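Local structure of plantazolicin methyltransferase BamL (Bacillus amyloliquefaciens subsp. plantarum, 5DLY) at residues E34-S39 and Q248-Q253; V28-D33 and C68-V73; I40-I45 and Q238-T243; N164-G169 and D184-S189. The protein is an N-methyltransferase that probably transfers methyl groups from S-adenosylmethionine to the terminal amine of desmethylplantazolicin, the precursor of the antibiotic plantazolicin. One frame throughout, in Å; residues are numbered along the deposited sequence.

Interaction 1: E34-S39 and Q248-Q253; sequences ERETSS and QLKQSQ. With 5D7 (prop-2-en-1-yl 2-[(1S)-1-amino-4-carbamimidamidobutyl]-1,3-thiazole-4-carboxylate), chain B.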
# COMPACT_ATOMS: atom_id res chain seq x y z
N GLU A 34 4.72 -7.59 -11.51
CA GLU A 34 5.89 -6.91 -12.05
C GLU A 34 5.59 -6.17 -13.35
O GLU A 34 6.06 -5.05 -13.55
CB GLU A 34 7.04 -7.90 -12.25
CG GLU A 34 7.66 -8.37 -10.95
CD GLU A 34 8.49 -7.30 -10.28
OE1 GLU A 34 8.06 -6.79 -9.22
OE2 GLU A 34 9.56 -6.95 -10.83
N ARG A 35 4.79 -6.78 -14.22
CA ARG A 35 4.47 -6.20 -15.52
C ARG A 35 3.50 -5.02 -15.42
O ARG A 35 3.65 -4.01 -16.12
CB ARG A 35 3.88 -7.26 -16.46
CG ARG A 35 3.67 -6.80 -17.89
CD ARG A 35 2.96 -7.85 -18.74
NE ARG A 35 1.53 -7.97 -18.41
CZ ARG A 35 0.94 -9.09 -18.00
NH1 ARG A 35 1.62 -10.23 -17.86
NH2 ARG A 35 -0.36 -9.08 -17.73
N GLU A 36 2.51 -5.14 -14.54
CA GLU A 36 1.39 -4.21 -14.54
C GLU A 36 1.37 -3.21 -13.38
O GLU A 36 0.72 -2.17 -13.48
CB GLU A 36 0.06 -4.97 -14.60
CG GLU A 36 -0.11 -5.89 -15.81
CD GLU A 36 -0.32 -5.17 -17.14
OE1 GLU A 36 -0.54 -3.94 -17.16
OE2 GLU A 36 -0.26 -5.85 -18.18
N THR A 37 2.08 -3.53 -12.29
CA THR A 37 2.03 -2.67 -11.10
C THR A 37 3.35 -1.97 -10.75
O THR A 37 3.38 -1.11 -9.87
CB THR A 37 1.47 -3.40 -9.84
OG1 THR A 37 2.46 -4.24 -9.24
CG2 THR A 37 0.24 -4.24 -10.18
N SER A 38 4.44 -2.34 -11.41
CA SER A 38 5.74 -1.79 -11.02
C SER A 38 5.83 -0.28 -11.21
O SER A 38 6.43 0.39 -10.37
CB SER A 38 6.90 -2.50 -11.73
OG SER A 38 6.78 -2.40 -13.13
N SER A 39 5.24 0.27 -12.27
CA SER A 39 5.38 1.71 -12.53
C SER A 39 4.63 2.58 -11.53
O SER A 39 5.01 3.73 -11.30
CB SER A 39 5.04 2.08 -13.98
OG SER A 39 3.66 1.93 -14.26
N GLN A 248 2.95 5.59 -19.11
CA GLN A 248 1.98 6.68 -18.95
C GLN A 248 0.62 6.24 -19.47
O GLN A 248 -0.41 6.48 -18.83
CB GLN A 248 2.45 7.95 -19.66
CG GLN A 248 3.65 8.64 -19.01
CD GLN A 248 3.98 9.97 -19.65
OE1 GLN A 248 3.73 10.18 -20.84
NE2 GLN A 248 4.54 10.88 -18.87
N LEU A 249 0.60 5.56 -20.63
CA LEU A 249 -0.67 5.10 -21.20
C LEU A 249 -1.30 4.00 -20.33
O LEU A 249 -2.51 4.00 -20.10
CB LEU A 249 -0.50 4.63 -22.65
CG LEU A 249 -1.76 4.17 -23.40
CD1 LEU A 249 -2.85 5.23 -23.43
CD2 LEU A 249 -1.42 3.73 -24.82
N LYS A 250 -0.47 3.08 -19.84
CA LYS A 250 -0.94 2.05 -18.91
C LYS A 250 -1.62 2.67 -17.69
O LYS A 250 -2.71 2.25 -17.30
CB LYS A 250 0.20 1.13 -18.47
CG LYS A 250 0.45 -0.04 -19.41
CD LYS A 250 1.24 -1.14 -18.72
CE LYS A 250 1.30 -2.41 -19.57
NZ LYS A 250 -0.02 -3.08 -19.74
N GLN A 251 -1.00 3.71 -17.15
CA GLN A 251 -1.53 4.42 -15.98
C GLN A 251 -2.83 5.15 -16.29
O GLN A 251 -3.71 5.26 -15.43
CB GLN A 251 -0.49 5.38 -15.41
CG GLN A 251 0.67 4.65 -14.73
CD GLN A 251 1.86 5.53 -14.44
OE1 GLN A 251 1.75 6.76 -14.39
NE2 GLN A 251 3.02 4.90 -14.22
N SER A 252 -2.97 5.63 -17.52
CA SER A 252 -4.18 6.27 -17.98
C SER A 252 -5.33 5.26 -18.11
O SER A 252 -6.48 5.58 -17.81
CB SER A 252 -3.93 6.96 -19.33
OG SER A 252 -5.07 7.66 -19.78
N GLN A 253 -5.00 4.04 -18.52
CA GLN A 253 -6.01 3.02 -18.79
C GLN A 253 -6.45 2.25 -17.55
O GLN A 253 -7.51 1.62 -17.56
CB GLN A 253 -5.52 2.07 -19.88
CG GLN A 253 -5.54 2.69 -21.27
CD GLN A 253 -4.79 1.87 -22.30
OE1 GLN A 253 -4.01 0.99 -21.97
NE2 GLN A 253 -5.01 2.19 -23.58
O9 5D7 B . -2.61 -3.00 -8.62
C6 5D7 B . -3.08 -3.95 -9.22
O7 5D7 B . -3.74 -3.78 -10.49
C8 5D7 B . -3.99 -2.48 -11.04
C2 5D7 B . -2.96 -5.33 -8.70
N3 5D7 B . -2.17 -5.64 -7.63
C4 5D7 B . -2.16 -6.93 -7.28
S5 5D7 B . -3.18 -7.82 -8.37
C1 5D7 B . -3.62 -6.42 -9.29
CA 5D7 B . -1.44 -7.63 -6.19
N 5D7 B . -0.49 -6.68 -5.62
CB 5D7 B . -2.39 -8.16 -5.11
CG 5D7 B . -3.53 -7.22 -4.69
CD 5D7 B . -3.89 -7.50 -3.24
NE 5D7 B . -5.06 -6.71 -2.88
CZ 5D7 B . -6.35 -7.02 -3.02
NH2 5D7 B . -7.23 -6.20 -2.66
NH1 5D7 B . -6.70 -8.14 -3.51
C3 5D7 B . -4.75 -2.65 -12.33
C5 5D7 B . -4.57 -1.82 -13.34
O HOH W 1 5.93 5.86 -13.05

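Interaction 2: V28-D33 and C68-V73; sequences VSFRYD and CGQGQV. With 5D7 (prop-2-en-1-yl 2-[(1S)-1-amino-4-carbamimidamidobutyl]-1,3-thiazole-4-carboxylate), chain B.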
# COMPACT_ATOMS: atom_id res chain seq x y z
N VAL A 28 2.41 -16.84 -11.17
CA VAL A 28 1.43 -16.07 -11.93
C VAL A 28 1.30 -14.65 -11.37
O VAL A 28 1.36 -13.66 -12.12
CB VAL A 28 0.04 -16.75 -11.94
CG1 VAL A 28 -0.98 -15.90 -12.68
CG2 VAL A 28 0.13 -18.15 -12.55
N SER A 29 1.13 -14.55 -10.05
CA SER A 29 0.99 -13.24 -9.41
C SER A 29 2.24 -12.37 -9.54
O SER A 29 2.13 -11.18 -9.84
CB SER A 29 0.56 -13.40 -7.94
OG SER A 29 1.53 -14.10 -7.19
N PHE A 30 3.43 -12.96 -9.38
CA PHE A 30 4.67 -12.20 -9.55
C PHE A 30 4.80 -11.62 -10.95
O PHE A 30 5.08 -10.43 -11.11
CB PHE A 30 5.90 -13.06 -9.21
CG PHE A 30 7.20 -12.29 -9.24
CD1 PHE A 30 7.56 -11.46 -8.18
CD2 PHE A 30 8.07 -12.40 -10.32
CE1 PHE A 30 8.75 -10.75 -8.20
CE2 PHE A 30 9.27 -11.70 -10.35
CZ PHE A 30 9.61 -10.88 -9.28
N ARG A 31 4.58 -12.46 -11.97
CA ARG A 31 4.66 -12.03 -13.36
C ARG A 31 3.69 -10.88 -13.66
O ARG A 31 4.09 -9.87 -14.24
CB ARG A 31 4.38 -13.21 -14.29
CG ARG A 31 4.75 -12.95 -15.74
CD ARG A 31 4.25 -14.06 -16.66
NE ARG A 31 4.96 -15.32 -16.45
CZ ARG A 31 4.44 -16.40 -15.88
NH1 ARG A 31 3.18 -16.41 -15.44
NH2 ARG A 31 5.17 -17.50 -15.75
N TYR A 32 2.43 -11.05 -13.27
CA TYR A 32 1.44 -10.00 -13.47
C TYR A 32 1.86 -8.72 -12.74
O TYR A 32 1.86 -7.63 -13.33
CB TYR A 32 0.03 -10.43 -13.03
CG TYR A 32 -0.97 -9.31 -13.23
CD1 TYR A 32 -1.15 -8.32 -12.25
CD2 TYR A 32 -1.70 -9.19 -14.41
CE1 TYR A 32 -2.02 -7.27 -12.44
CE2 TYR A 32 -2.59 -8.14 -14.62
CZ TYR A 32 -2.74 -7.18 -13.62
OH TYR A 32 -3.61 -6.12 -13.78
N ASP A 33 2.20 -8.86 -11.46
CA ASP A 33 2.47 -7.69 -10.60
C ASP A 33 3.66 -6.89 -11.10
O ASP A 33 3.62 -5.66 -11.12
CB ASP A 33 2.69 -8.12 -9.15
CG ASP A 33 1.43 -8.65 -8.48
OD1 ASP A 33 0.33 -8.61 -9.10
OD2 ASP A 33 1.54 -9.12 -7.33
N CYS A 68 5.91 -6.32 2.22
CA CYS A 68 7.00 -5.71 1.45
C CYS A 68 7.46 -6.52 0.24
O CYS A 68 8.31 -6.05 -0.50
CB CYS A 68 8.19 -5.43 2.37
SG CYS A 68 8.88 -6.91 3.12
N GLY A 69 6.94 -7.73 0.07
CA GLY A 69 7.34 -8.58 -1.05
C GLY A 69 8.84 -8.80 -1.05
O GLY A 69 9.44 -8.98 0.00
N GLN A 70 9.43 -8.72 -2.24
CA GLN A 70 10.85 -9.00 -2.46
C GLN A 70 11.72 -7.76 -2.18
O GLN A 70 12.90 -7.73 -2.54
CB GLN A 70 11.07 -9.52 -3.89
CG GLN A 70 10.26 -10.76 -4.24
CD GLN A 70 8.78 -10.47 -4.48
OE1 GLN A 70 8.40 -9.36 -4.87
NE2 GLN A 70 7.92 -11.48 -4.27
N GLY A 71 11.14 -6.76 -1.53
CA GLY A 71 11.87 -5.56 -1.09
C GLY A 71 12.03 -4.42 -2.08
O GLY A 71 12.81 -3.50 -1.82
N GLN A 72 11.28 -4.44 -3.19
CA GLN A 72 11.40 -3.43 -4.25
C GLN A 72 11.16 -2.01 -3.74
O GLN A 72 11.88 -1.08 -4.10
CB GLN A 72 10.44 -3.74 -5.40
CG GLN A 72 10.70 -5.05 -6.13
CD GLN A 72 9.89 -6.23 -5.61
OE1 GLN A 72 9.64 -6.35 -4.41
NE2 GLN A 72 9.49 -7.11 -6.52
N VAL A 73 10.14 -1.83 -2.90
CA VAL A 73 9.85 -0.50 -2.35
C VAL A 73 10.99 -0.02 -1.46
O VAL A 73 11.39 1.14 -1.53
CB VAL A 73 8.49 -0.48 -1.60
CG1 VAL A 73 8.36 0.76 -0.72
CG2 VAL A 73 7.35 -0.53 -2.61
O9 5D7 B . -2.61 -3.00 -8.62
C6 5D7 B . -3.08 -3.95 -9.22
O7 5D7 B . -3.74 -3.78 -10.49
C8 5D7 B . -3.99 -2.48 -11.04
C2 5D7 B . -2.96 -5.33 -8.70
N3 5D7 B . -2.17 -5.64 -7.63
C4 5D7 B . -2.16 -6.93 -7.28
S5 5D7 B . -3.18 -7.82 -8.37
C1 5D7 B . -3.62 -6.42 -9.29
CA 5D7 B . -1.44 -7.63 -6.19
N 5D7 B . -0.49 -6.68 -5.62
CB 5D7 B . -2.39 -8.16 -5.11
CG 5D7 B . -3.53 -7.22 -4.69
CD 5D7 B . -3.89 -7.50 -3.24
NE 5D7 B . -5.06 -6.71 -2.88
CZ 5D7 B . -6.35 -7.02 -3.02
NH2 5D7 B . -7.23 -6.20 -2.66
NH1 5D7 B . -6.70 -8.14 -3.51
C3 5D7 B . -4.75 -2.65 -12.33
C5 5D7 B . -4.57 -1.82 -13.34

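Interaction 3: I40-I45 and Q238-T243; sequences IRSISI and QDALRT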
# COMPACT_ATOMS: atom_id res chain seq x y z
N ILE A 40 3.56 2.05 -10.94
CA ILE A 40 2.80 2.80 -9.93
C ILE A 40 3.55 2.85 -8.59
O ILE A 40 3.29 3.72 -7.76
CB ILE A 40 1.35 2.29 -9.77
CG1 ILE A 40 0.44 3.35 -9.15
CG2 ILE A 40 1.30 1.01 -8.95
CD1 ILE A 40 -0.01 4.45 -10.09
N ARG A 41 4.48 1.92 -8.38
CA ARG A 41 5.26 1.88 -7.14
C ARG A 41 5.93 3.23 -6.83
O ARG A 41 5.74 3.78 -5.74
CB ARG A 41 6.31 0.76 -7.23
CG ARG A 41 6.55 0.03 -5.93
CD ARG A 41 6.81 -1.46 -6.18
NE ARG A 41 7.88 -1.68 -7.16
CZ ARG A 41 8.03 -2.78 -7.89
NH1 ARG A 41 7.19 -3.80 -7.79
NH2 ARG A 41 9.05 -2.86 -8.74
N SER A 42 6.70 3.77 -7.77
CA SER A 42 7.39 5.03 -7.54
C SER A 42 6.41 6.19 -7.36
O SER A 42 6.68 7.12 -6.61
CB SER A 42 8.39 5.37 -8.65
OG SER A 42 7.74 5.57 -9.89
N ILE A 43 5.28 6.14 -8.07
CA ILE A 43 4.27 7.18 -7.91
C ILE A 43 3.66 7.17 -6.50
O ILE A 43 3.56 8.21 -5.85
CB ILE A 43 3.21 7.11 -9.01
CG1 ILE A 43 3.87 7.46 -10.34
CG2 ILE A 43 2.04 8.05 -8.72
CD1 ILE A 43 3.06 7.05 -11.54
N SER A 44 3.31 5.98 -6.01
CA SER A 44 2.79 5.87 -4.66
C SER A 44 3.80 6.29 -3.60
O SER A 44 3.44 6.98 -2.65
CB SER A 44 2.31 4.45 -4.39
OG SER A 44 1.24 4.13 -5.25
N ILE A 45 5.07 5.90 -3.78
CA ILE A 45 6.13 6.28 -2.84
C ILE A 45 6.34 7.79 -2.83
O ILE A 45 6.36 8.42 -1.78
CB ILE A 45 7.46 5.55 -3.14
CG1 ILE A 45 7.31 4.03 -2.95
CG2 ILE A 45 8.59 6.12 -2.28
CD1 ILE A 45 8.42 3.21 -3.59
N GLN A 238 6.75 14.84 -9.56
CA GLN A 238 6.72 15.18 -10.99
C GLN A 238 7.61 14.24 -11.80
O GLN A 238 7.17 13.70 -12.82
CB GLN A 238 7.16 16.62 -11.22
CG GLN A 238 6.23 17.68 -10.65
CD GLN A 238 6.83 19.07 -10.75
OE1 GLN A 238 7.91 19.26 -11.32
NE2 GLN A 238 6.13 20.04 -10.19
N ASP A 239 8.85 14.06 -11.36
CA ASP A 239 9.81 13.20 -12.04
C ASP A 239 9.32 11.75 -12.17
O ASP A 239 9.51 11.12 -13.21
CB ASP A 239 11.18 13.24 -11.35
CG ASP A 239 11.91 14.57 -11.56
OD1 ASP A 239 11.50 15.37 -12.43
OD2 ASP A 239 12.91 14.81 -10.84
N ALA A 240 8.68 11.24 -11.11
CA ALA A 240 8.14 9.88 -11.11
C ALA A 240 7.00 9.73 -12.12
O ALA A 240 6.84 8.67 -12.73
CB ALA A 240 7.66 9.49 -9.72
N LEU A 241 6.24 10.80 -12.30
CA LEU A 241 5.11 10.77 -13.23
C LEU A 241 5.58 10.89 -14.68
O LEU A 241 4.90 10.45 -15.61
CB LEU A 241 4.09 11.88 -12.88
CG LEU A 241 3.24 11.65 -11.63
CD1 LEU A 241 2.77 12.96 -11.01
CD2 LEU A 241 2.05 10.74 -11.91
N ARG A 242 6.77 11.45 -14.85
CA ARG A 242 7.38 11.62 -16.17
C ARG A 242 8.11 10.33 -16.53
O ARG A 242 9.34 10.25 -16.47
CB ARG A 242 8.36 12.80 -16.15
CG ARG A 242 8.57 13.47 -17.50
CD ARG A 242 10.04 13.64 -17.83
NE ARG A 242 10.78 14.44 -16.85
CZ ARG A 242 11.57 13.94 -15.90
NH1 ARG A 242 11.74 12.63 -15.78
NH2 ARG A 242 12.19 14.76 -15.07
N THR A 243 7.34 9.31 -16.90
CA THR A 243 7.90 8.00 -17.23
C THR A 243 7.76 7.69 -18.72
O THR A 243 7.44 8.58 -19.52
CB THR A 243 7.29 6.89 -16.34
OG1 THR A 243 7.98 5.65 -16.56
CG2 THR A 243 5.79 6.70 -16.60
O HOH W 2 8.65 6.59 -12.16

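Interaction 4: N164-G169 and D184-S189; sequences NSLGEG and DQYRAS. With 5D7 (prop-2-en-1-yl 2-[(1S)-1-amino-4-carbamimidamidobutyl]-1,3-thiazole-4-carboxylate), chain B.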
# COMPACT_ATOMS: atom_id res chain seq x y z
N ASN A 164 -15.27 -2.67 -7.02
CA ASN A 164 -16.16 -2.22 -8.10
C ASN A 164 -15.44 -2.10 -9.44
O ASN A 164 -16.08 -1.92 -10.48
CB ASN A 164 -16.85 -0.91 -7.73
CG ASN A 164 -17.90 -1.07 -6.63
OD1 ASN A 164 -18.10 -0.16 -5.82
ND2 ASN A 164 -18.59 -2.20 -6.62
N SER A 165 -14.11 -2.22 -9.43
CA SER A 165 -13.29 -2.10 -10.64
C SER A 165 -12.98 -3.42 -11.35
O SER A 165 -12.21 -3.44 -12.32
CB SER A 165 -11.97 -1.38 -10.32
OG SER A 165 -12.19 -0.03 -9.97
N LEU A 166 -13.56 -4.53 -10.86
CA LEU A 166 -13.27 -5.87 -11.39
C LEU A 166 -13.36 -5.94 -12.92
O LEU A 166 -12.41 -6.40 -13.57
CB LEU A 166 -14.20 -6.92 -10.75
CG LEU A 166 -14.12 -8.41 -11.15
CD1 LEU A 166 -12.70 -8.90 -11.45
CD2 LEU A 166 -14.76 -9.27 -10.08
N GLY A 167 -14.48 -5.48 -13.46
CA GLY A 167 -14.74 -5.54 -14.90
C GLY A 167 -13.61 -4.95 -15.73
O GLY A 167 -13.11 -5.61 -16.65
N GLU A 168 -13.22 -3.73 -15.39
CA GLU A 168 -12.13 -3.03 -16.08
C GLU A 168 -10.78 -3.63 -15.72
O GLU A 168 -9.85 -3.64 -16.53
CB GLU A 168 -12.13 -1.55 -15.70
CG GLU A 168 -13.51 -0.94 -15.48
CD GLU A 168 -13.49 0.21 -14.49
OE1 GLU A 168 -14.34 0.22 -13.57
OE2 GLU A 168 -12.61 1.10 -14.62
N GLY A 169 -10.69 -4.15 -14.49
CA GLY A 169 -9.45 -4.73 -13.98
C GLY A 169 -9.01 -5.97 -14.74
O GLY A 169 -7.83 -6.28 -14.77
N ASP A 184 -10.07 -13.34 -8.29
CA ASP A 184 -9.88 -13.57 -6.86
C ASP A 184 -9.40 -12.31 -6.12
O ASP A 184 -9.88 -12.02 -5.01
CB ASP A 184 -8.90 -14.72 -6.61
CG ASP A 184 -9.53 -16.09 -6.82
OD1 ASP A 184 -10.77 -16.19 -6.98
OD2 ASP A 184 -8.76 -17.06 -6.79
N GLN A 185 -8.49 -11.56 -6.73
CA GLN A 185 -7.97 -10.34 -6.09
C GLN A 185 -9.07 -9.28 -5.91
O GLN A 185 -9.22 -8.71 -4.83
CB GLN A 185 -6.77 -9.75 -6.84
CG GLN A 185 -5.54 -10.65 -6.91
CD GLN A 185 -5.19 -11.30 -5.58
OE1 GLN A 185 -5.07 -12.53 -5.48
NE2 GLN A 185 -5.03 -10.49 -4.56
N TYR A 186 -9.83 -9.01 -6.97
CA TYR A 186 -10.91 -8.03 -6.89
C TYR A 186 -12.04 -8.44 -5.96
O TYR A 186 -12.58 -7.60 -5.25
CB TYR A 186 -11.44 -7.63 -8.27
CG TYR A 186 -10.52 -6.68 -9.00
CD1 TYR A 186 -10.59 -5.30 -8.79
CD2 TYR A 186 -9.56 -7.16 -9.89
CE1 TYR A 186 -9.73 -4.42 -9.45
CE2 TYR A 186 -8.70 -6.30 -10.56
CZ TYR A 186 -8.78 -4.94 -10.33
OH TYR A 186 -7.92 -4.10 -11.00
N ARG A 187 -12.38 -9.74 -5.95
CA ARG A 187 -13.44 -10.25 -5.07
C ARG A 187 -13.10 -10.06 -3.59
O ARG A 187 -13.99 -9.85 -2.76
CB ARG A 187 -13.72 -11.73 -5.37
CG ARG A 187 -15.10 -12.22 -4.92
CD ARG A 187 -15.25 -13.74 -4.97
NE ARG A 187 -14.92 -14.31 -6.28
CZ ARG A 187 -13.86 -15.08 -6.52
NH1 ARG A 187 -13.03 -15.40 -5.53
NH2 ARG A 187 -13.64 -15.55 -7.74
N ALA A 188 -11.81 -10.10 -3.26
CA ALA A 188 -11.34 -9.91 -1.89
C ALA A 188 -11.27 -8.44 -1.49
O ALA A 188 -11.09 -8.12 -0.31
CB ALA A 188 -9.98 -10.55 -1.70
N SER A 189 -11.41 -7.54 -2.46
CA SER A 189 -11.19 -6.11 -2.21
C SER A 189 -12.38 -5.42 -1.55
O SER A 189 -13.50 -5.93 -1.58
CB SER A 189 -10.86 -5.39 -3.52
OG SER A 189 -9.79 -6.05 -4.19
O9 5D7 B . -2.61 -3.00 -8.62
C6 5D7 B . -3.08 -3.95 -9.22
O7 5D7 B . -3.74 -3.78 -10.49
C8 5D7 B . -3.99 -2.48 -11.04
C2 5D7 B . -2.96 -5.33 -8.70
N3 5D7 B . -2.17 -5.64 -7.63
C4 5D7 B . -2.16 -6.93 -7.28
S5 5D7 B . -3.18 -7.82 -8.37
C1 5D7 B . -3.62 -6.42 -9.29
CA 5D7 B . -1.44 -7.63 -6.19
N 5D7 B . -0.49 -6.68 -5.62
CB 5D7 B . -2.39 -8.16 -5.11
CG 5D7 B . -3.53 -7.22 -4.69
CD 5D7 B . -3.89 -7.50 -3.24
NE 5D7 B . -5.06 -6.71 -2.88
CZ 5D7 B . -6.35 -7.02 -3.02
NH2 5D7 B . -7.23 -6.20 -2.66
NH1 5D7 B . -6.70 -8.14 -3.51
C3 5D7 B . -4.75 -2.65 -12.33
C5 5D7 B . -4.57 -1.82 -13.34
O HOH W 3 -6.08 -5.36 -12.76

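Interaction 1: E34-S39 and Q248-Q253
The carboxylate of E36 is shared by two cations: K250 reaches it from the other helix and R35 from within its own. K250 NZ makes its shorter bond to E36 OE1, at 2.8 Å and on the syn side, and a weak one to OE2. The second oxygen belongs mainly to R35, whose NE lies 2.8 Å from E36 OE2 and meets it on the anti side, with the oxygen in the guanidinium plane. The lysine chain runs out extended and turns only at its last torsion (chi4 -67°), which brings the ammonium to the acid; the glutamate chain crosses it at about a right angle. One buried acid between two bases makes a salt-bridge network, in which the cations probably help to keep the carboxylate ionised. R35 is also paired with E178.

One helical turn further on, the bond is between neutral groups. Q251 NE2 donates to S39 OG at 3.0 Å in a nearly straight bond (165°), the hydroxyl lying in the amide plane. S39 OG is bound to E247 OE1 as well, so the small serine serves two residues of the facing helix. Water 1 joins S39 O to the same amide nitrogen. T37 looks elsewhere: its methyl CG2 lies 3.5 Å from C6 of the bound substrate analogue.

The two short helical segments run at 90° to each other with their axes 10.1 Å apart, a separation bridged by K250 and Q251. The contact thus fastens helix 245-253, which leads into strand 258-265, across the middle of the long helix 23-56.

Interaction 2: V28-D33 and C68-V73
An aromatic edge turned toward an amide oxygen, at the protein surface, carries this contact: F30 CE1 lies 3.6 Å from Q70 OE1, and the oxygen sits near the plane of the ring. Q70 belongs to the glycine-rich loop that follows the first strand of the Rossmann-like methyltransferase fold. Here that loop makes a type II' turn from C68 to G71. G69 and G71 both have positive phi, which glycine adopts readily, and G69 touches the bound S-adenosyl-L-homocysteine while its N bonds D90.

The phenylalanine leaves helix 23-56 with CG anti to the backbone N (chi1 -174°), a torsion that extends the ring toward the loop. Lying near the ring plane, Q70 OE1 faces the partly positive edge hydrogens, a mildly favourable pairing; the amide stands 81° from the ring. On the same helix, Y32 and D33 serve the other ligand instead: Y32 CE1 is 3.6 Å from C1 of the substrate analogue, and D33 OD1 is 3.5 Å from its C4, with Y181 OH bonded to that same oxygen.

The Q70 amide is steadied by the first residue of helix 72-80: Q72 NE2 donates to Q70 OE1 at 3.0 Å, tilted 19° from the carbonyl plane.

Interaction 3: I40-I45 and Q238-T243
I43 and L241 meet with their side chains crossed at about a right angle, the end of one branched chain resting on a branch of the other. The closest atoms are I43 CD1 and L241 CD2, 3.8 Å apart, and the same leucine methyl also lies against I43 CG1. The isoleucine places CG1 beside its backbone N (chi1 -66°) and continues extended to CD1, which carries the methyl across to the second helix although the side chain does not leave its backbone in that direction. Branched aliphatic chains suit such a place, since they fill the space between helices without asking for polar partners.

Beside this pair, A240 points its single methyl toward helix 23-56. Its CB comes within 3.9 Å of S42 OG and touches the backbone carbonyl of S42 too. So small a side chain lets the two backbones come close, the CA atoms of I43 and A240 being only 5.7 Å apart. I43 CG1 further rests 4.0 Å from A240 O.

That carbonyl gains a polar partner through water 2, which donates to A240 O at 2.8 Å and lies 2.6 Å from S42 OG. A240 thus meets S42 twice, directly by its methyl and through water by its carbonyl.

Around the contact, S42 and I45 reach Y76 of helix 72-80, I45 also leans on F128 of strand 124-130, and I43 touches Q251 of helix 245-253. Helix 235-241 is thereby laid against the long helix 23-56 just before the chain turns into helix 245-253.

Interaction 4: N164-G169 and D184-S189
Apolar and aromatic contacts join these segments, and nearly all of them fall on Y186. L166 CA stands over one face of the ring, 4.0 Å from its centroid and 24° off the normal, a CH-pi contact displaced toward the rim. The leucine side chain crosses the tyrosine at a slant near its base, with L166 CD1 3.6 Å from Y186 CB. S165 CB lies near Y186 CE1, and at the far end G169 CA is 3.4 Å from Y186 OH. Glycine suits that last place because a side chain there would run into the ring.

Water-mediated bonding completes the grip on the tyrosine. Water 3 lies in the ring plane, 2.8 Å from Y186 OH, and donates to G169 O, so the buried phenol has a polar partner beside its apolar neighbours.

Hydrogen bonds and charge occupy other parts of D184-S189. R187 NH1 forms a salt bridge with D184 OD1, whose companion oxygen OD2 is held by Q15 and W19. The guanidinium of the substrate analogue meets two acceptors: its NH1 donates to Q185 O at 2.9 Å, and its NH2 donates to S189 OG at 3.0 Å. S189 OG in turn donates to Q185 O, 2.8 Å away.

The chemistry therefore divides the labour. Packing on Y186 sets helix 176-187 against N164-G169, while Q185 O and the hydroxyl of S189, in the loop that follows, receive the arginine-like end of the ligand. Because the serine proton is spent on Q185 O, its oxygen is turned to accept, as a guanidinium requires.

Three successive segments of the long helix 23-56 open the first three contacts. Interaction 2 closes first, when 68-73 returns to 28-33 after the first strand. Next comes interaction 4, a short local loop between 164-169 and 184-189. Interaction 3 then closes as 238-243 reaches 40-45, and interaction 1 last, with 248-253 on 34-39. Interaction 4 lies within the span of interaction 3, which lies within that of interaction 1; interaction 2 crosses both 1 and 3 and precedes 4. Helix 23-56 thus ties the cofactor loop to the two late helices 235-241 and 245-253, and interactions 1, 2 and 4 all touch the substrate analogue.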